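Local coordinates for FACT-Spt16 (Cicer arietinum, PDB 5CE6), which probably acts as a histone chaperone module of the FACT complex, binding histones H3-H4 during transcription through chromatin, at residues 327-339 and 355-367. Residues are numbered along the deposited sequence; the frame is centred on the assembly and turned at random.
Sequences KAYEVLLKAQEAV and AAVSVVEKDAPDM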
loop_
_atom_site.group_PDB
_atom_site.type_symbol
_atom_site.label_atom_id
_atom_site.label_comp_id
_atom_site.label_asym_id
_atom_site.label_seq_id
_atom_site.Cartn_x
_atom_site.Cartn_y
_atom_site.Cartn_z
ATOM N N LYS A 327 -2.003 24.937 17.278
ATOM C CA LYS A 327 -0.949 25.417 16.390
ATOM C C LYS A 327 -0.328 24.262 15.613
ATOM O O LYS A 327 -0.151 24.342 14.398
ATOM C CB LYS A 327 0.150 26.140 17.170
ATOM C CG LYS A 327 1.323 26.557 16.277
ATOM C CD LYS A 327 2.444 27.263 17.035
ATOM C CE LYS A 327 3.596 27.598 16.080
ATOM N NZ LYS A 327 4.769 28.240 16.738
ATOM N N ALA A 328 0.015 23.186 16.317
ATOM C CA ALA A 328 0.649 22.058 15.658
ATOM C C ALA A 328 -0.242 21.508 14.551
ATOM O O ALA A 328 0.242 21.120 13.487
ATOM C CB ALA A 328 0.963 20.972 16.663
ATOM N N TYR A 329 -1.546 21.458 14.799
ATOM C CA TYR A 329 -2.436 20.937 13.782
ATOM C C TYR A 329 -2.446 21.844 12.559
ATOM O O TYR A 329 -2.390 21.359 11.432
ATOM C CB TYR A 329 -3.863 20.696 14.296
ATOM C CG TYR A 329 -4.742 20.161 13.193
ATOM C CD1 TYR A 329 -5.497 21.015 12.406
ATOM C CD2 TYR A 329 -4.773 18.800 12.903
ATOM C CE1 TYR A 329 -6.263 20.545 11.387
ATOM C CE2 TYR A 329 -5.535 18.321 11.864
ATOM C CZ TYR A 329 -6.281 19.192 11.116
ATOM O OH TYR A 329 -7.047 18.721 10.088
ATOM N N GLU A 330 -2.514 23.155 12.782
ATOM C CA GLU A 330 -2.510 24.107 11.678
ATOM C C GLU A 330 -1.242 23.963 10.850
ATOM O O GLU A 330 -1.299 23.971 9.605
ATOM C CB GLU A 330 -2.649 25.539 12.203
ATOM C CG GLU A 330 -3.990 25.803 12.855
ATOM C CD GLU A 330 -4.195 27.264 13.188
ATOM O OE1 GLU A 330 -5.077 27.892 12.568
ATOM O OE2 GLU A 330 -3.479 27.782 14.066
ATOM N N VAL A 331 -0.115 23.802 11.542
ATOM C CA VAL A 331 1.179 23.641 10.878
ATOM C C VAL A 331 1.246 22.324 10.100
ATOM O O VAL A 331 1.717 22.283 8.953
ATOM C CB VAL A 331 2.339 23.746 11.876
ATOM C CG1 VAL A 331 3.671 23.485 11.187
ATOM C CG2 VAL A 331 2.345 25.134 12.531
ATOM N N LEU A 332 0.759 21.251 10.716
ATOM C CA LEU A 332 0.724 19.951 10.039
ATOM C C LEU A 332 -0.099 20.011 8.760
ATOM O O LEU A 332 0.306 19.469 7.733
ATOM C CB LEU A 332 0.169 18.863 10.964
ATOM C CG LEU A 332 0.155 17.480 10.297
ATOM C CD1 LEU A 332 1.595 17.048 10.036
ATOM C CD2 LEU A 332 -0.546 16.467 11.199
ATOM N N LEU A 333 -1.264 20.646 8.826
ATOM C CA LEU A 333 -2.107 20.788 7.643
ATOM C C LEU A 333 -1.396 21.545 6.515
ATOM O O LEU A 333 -1.435 21.127 5.349
ATOM C CB LEU A 333 -3.436 21.461 8.018
ATOM C CG LEU A 333 -4.382 21.801 6.862
ATOM C CD1 LEU A 333 -4.730 20.558 6.049
ATOM C CD2 LEU A 333 -5.636 22.436 7.419
ATOM N N LYS A 334 -0.740 22.646 6.859
ATOM C CA LYS A 334 -0.038 23.461 5.868
ATOM C C LYS A 334 1.127 22.660 5.279
ATOM O O LYS A 334 1.404 22.729 4.078
ATOM C CB LYS A 334 0.441 24.763 6.523
ATOM C CG LYS A 334 1.124 25.751 5.600
ATOM C CD LYS A 334 1.451 27.026 6.385
ATOM C CE LYS A 334 2.260 28.014 5.563
ATOM N NZ LYS A 334 2.488 29.271 6.346
ATOM N N ALA A 335 1.790 21.876 6.124
ATOM C CA ALA A 335 2.893 21.039 5.665
ATOM C C ALA A 335 2.410 19.926 4.743
ATOM O O ALA A 335 3.045 19.633 3.723
ATOM C CB ALA A 335 3.664 20.466 6.844
ATOM N N GLN A 336 1.301 19.285 5.109
ATOM C CA GLN A 336 0.751 18.221 4.272
ATOM C C GLN A 336 0.329 18.767 2.915
ATOM O O GLN A 336 0.558 18.138 1.881
ATOM C CB GLN A 336 -0.447 17.544 4.946
ATOM C CG GLN A 336 -0.832 16.195 4.272
ATOM C CD GLN A 336 -2.330 16.023 4.069
ATOM O OE1 GLN A 336 -3.100 16.970 4.195
ATOM N NE2 GLN A 336 -2.747 14.797 3.740
ATOM N N GLU A 337 -0.302 19.935 2.921
ATOM C CA GLU A 337 -0.722 20.572 1.672
ATOM C C GLU A 337 0.489 20.918 0.811
ATOM O O GLU A 337 0.404 20.897 -0.420
ATOM C CB GLU A 337 -1.518 21.850 1.946
ATOM C CG GLU A 337 -2.892 21.637 2.565
ATOM C CD GLU A 337 -3.483 22.935 3.125
ATOM O OE1 GLU A 337 -2.714 23.854 3.496
ATOM O OE2 GLU A 337 -4.723 23.032 3.197
ATOM N N ALA A 338 1.607 21.248 1.455
ATOM C CA ALA A 338 2.830 21.591 0.729
ATOM C C ALA A 338 3.423 20.365 0.037
ATOM O O ALA A 338 3.951 20.466 -1.076
ATOM C CB ALA A 338 3.865 22.256 1.657
ATOM N N VAL A 339 3.346 19.208 0.694
ATOM C CA VAL A 339 3.773 17.975 0.049
ATOM C C VAL A 339 2.913 17.716 -1.171
ATOM O O VAL A 339 3.430 17.437 -2.258
ATOM C CB VAL A 339 3.700 16.767 1.000
ATOM C CG1 VAL A 339 4.105 15.494 0.276
ATOM C CG2 VAL A 339 4.621 16.997 2.184
ATOM N N ALA A 355 9.524 20.154 1.223
ATOM C CA ALA A 355 8.525 21.223 1.223
ATOM C C ALA A 355 7.779 21.275 2.557
ATOM O O ALA A 355 7.453 22.363 3.051
ATOM C CB ALA A 355 7.551 21.057 0.062
ATOM N N ALA A 356 7.514 20.101 3.133
ATOM C CA ALA A 356 6.903 20.009 4.459
ATOM C C ALA A 356 7.861 20.519 5.528
ATOM O O ALA A 356 7.468 21.280 6.412
ATOM C CB ALA A 356 6.510 18.575 4.779
ATOM N N VAL A 357 9.110 20.061 5.474
ATOM C CA VAL A 357 10.125 20.514 6.428
ATOM C C VAL A 357 10.240 22.040 6.412
ATOM O O VAL A 357 10.308 22.677 7.465
ATOM C CB VAL A 357 11.499 19.874 6.131
ATOM C CG1 VAL A 357 12.559 20.389 7.104
ATOM C CG2 VAL A 357 11.400 18.352 6.202
ATOM N N SER A 358 10.236 22.627 5.217
ATOM C CA SER A 358 10.366 24.078 5.087
ATOM C C SER A 358 9.224 24.822 5.772
ATOM O O SER A 358 9.425 25.890 6.370
ATOM C CB SER A 358 10.447 24.487 3.614
ATOM O OG SER A 358 11.645 24.028 3.018
ATOM N N VAL A 359 8.024 24.259 5.671
ATOM C CA VAL A 359 6.853 24.833 6.317
ATOM C C VAL A 359 7.001 24.813 7.837
ATOM O O VAL A 359 6.757 25.816 8.511
ATOM C CB VAL A 359 5.571 24.071 5.918
ATOM C CG1 VAL A 359 4.438 24.366 6.890
ATOM C CG2 VAL A 359 5.169 24.427 4.499
ATOM N N VAL A 360 7.395 23.664 8.379
ATOM C CA VAL A 360 7.543 23.544 9.826
ATOM C C VAL A 360 8.695 24.425 10.321
ATOM O O VAL A 360 8.578 25.085 11.355
ATOM C CB VAL A 360 7.716 22.075 10.267
ATOM C CG1 VAL A 360 7.758 21.973 11.784
ATOM C CG2 VAL A 360 6.562 21.226 9.737
ATOM N N GLU A 361 9.788 24.475 9.565
ATOM C CA GLU A 361 10.934 25.308 9.956
ATOM C C GLU A 361 10.543 26.785 10.060
ATOM O O GLU A 361 11.004 27.506 10.956
ATOM C CB GLU A 361 12.107 25.121 8.983
ATOM C CG GLU A 361 13.341 25.972 9.303
ATOM C CD GLU A 361 14.047 25.567 10.592
ATOM O OE1 GLU A 361 14.784 26.410 11.159
ATOM O OE2 GLU A 361 13.876 24.408 11.033
ATOM N N LYS A 362 9.679 27.236 9.155
ATOM C CA LYS A 362 9.216 28.623 9.170
ATOM C C LYS A 362 8.228 28.917 10.299
ATOM O O LYS A 362 8.386 29.895 11.032
ATOM C CB LYS A 362 8.595 29.011 7.818
ATOM C CG LYS A 362 7.934 30.394 7.816
ATOM C CD LYS A 362 7.644 30.886 6.404
ATOM C CE LYS A 362 6.919 32.229 6.412
ATOM N NZ LYS A 362 7.641 33.266 7.203
ATOM N N ASP A 363 7.213 28.069 10.436
ATOM C CA ASP A 363 6.078 28.368 11.305
ATOM C C ASP A 363 6.219 27.816 12.729
ATOM O O ASP A 363 5.637 28.362 13.671
ATOM C CB ASP A 363 4.773 27.863 10.673
ATOM C CG ASP A 363 4.324 28.698 9.483
ATOM O OD1 ASP A 363 4.951 29.739 9.181
ATOM O OD2 ASP A 363 3.314 28.316 8.862
ATOM N N ALA A 364 6.991 26.743 12.886
ATOM C CA ALA A 364 7.192 26.121 14.199
ATOM C C ALA A 364 8.521 25.375 14.297
ATOM O O ALA A 364 8.539 24.148 14.348
ATOM C CB ALA A 364 6.049 25.168 14.505
ATOM N N PRO A 365 9.640 26.111 14.327
ATOM C CA PRO A 365 10.958 25.473 14.246
ATOM C C PRO A 365 11.204 24.430 15.336
ATOM O O PRO A 365 11.886 23.432 15.091
ATOM C CB PRO A 365 11.926 26.653 14.380
ATOM C CG PRO A 365 11.113 27.763 14.988
ATOM C CD PRO A 365 9.746 27.577 14.430
ATOM N N ASP A 366 10.620 24.633 16.512
ATOM C CA ASP A 366 10.808 23.696 17.615
ATOM C C ASP A 366 10.056 22.378 17.406
ATOM O O ASP A 366 10.303 21.400 18.114
ATOM C CB ASP A 366 10.405 24.344 18.937
ATOM C CG ASP A 366 11.191 25.612 19.226
ATOM O OD1 ASP A 366 12.380 25.684 18.836
ATOM O OD2 ASP A 366 10.617 26.536 19.841
ATOM N N MET A 367 9.149 22.345 16.432
ATOM C CA MET A 367 8.388 21.131 16.149
ATOM C C MET A 367 8.994 20.283 15.032
ATOM O O MET A 367 8.543 19.164 14.789
ATOM C CB MET A 367 6.938 21.464 15.780
ATOM C CG MET A 367 6.121 22.096 16.894
ATOM S SD MET A 367 4.421 22.295 16.334
ATOM C CE MET A 367 3.753 23.323 17.650
#
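Lys334 and Asp363 form the one salt bridge between these two helices: NZ of Lys334 lies 2.8 Å from OD2 of Asp363, which accepts it through its syn lone pair, on the side of OD1, whereas OD1 of Asp363 stays 3.8 Å from that NZ, so a single oxygen takes the ammonium. The lysine reaches it as a fully extended chain, crossing the side chain of Asp363 at about a right angle, its CG lying on CG1 of Val359. A second lysine, Lys327, equally extended, meets the C-terminal end of helix 349-363, where its NZ gives a weak hydrogen bond to the main-chain O of Asp363 (3.2 Å). Asp363 is thus held at both side chain and carbonyl. Ala364 N closes the last regular turn on Val360 O, and Met367 N returns to Ala364 O. The segment axes run antiparallel at 151° and approach to 7.9 Å, forming a helical hairpin within the region assigned to the metallopeptidase-like M24 (pita-bread) family. Small residues permit this closeness: CA atoms of Ala335 and Ala356 come within 4.3 Å of each other. Val359 is a knob in a hole made by Val331, Lys334, Ala335 and Ala338; CG1, turned anti to the backbone N of Val359 (chi1 162°), approaches Ala335 N and CG of Lys334, while CG2 rests 3.8 Å from CB of Ala338. Deeper, Ala328 CB packs against Met367 SD at 3.7 Å. Away from helix 349-363, Gln336 is satisfied at both amide atoms, OE1 by Lys449 NZ and NE2 by Asp431, and Tyr329 OH bonds Lys449 O, while Leu332 packs on strands 403-414 and 424-435.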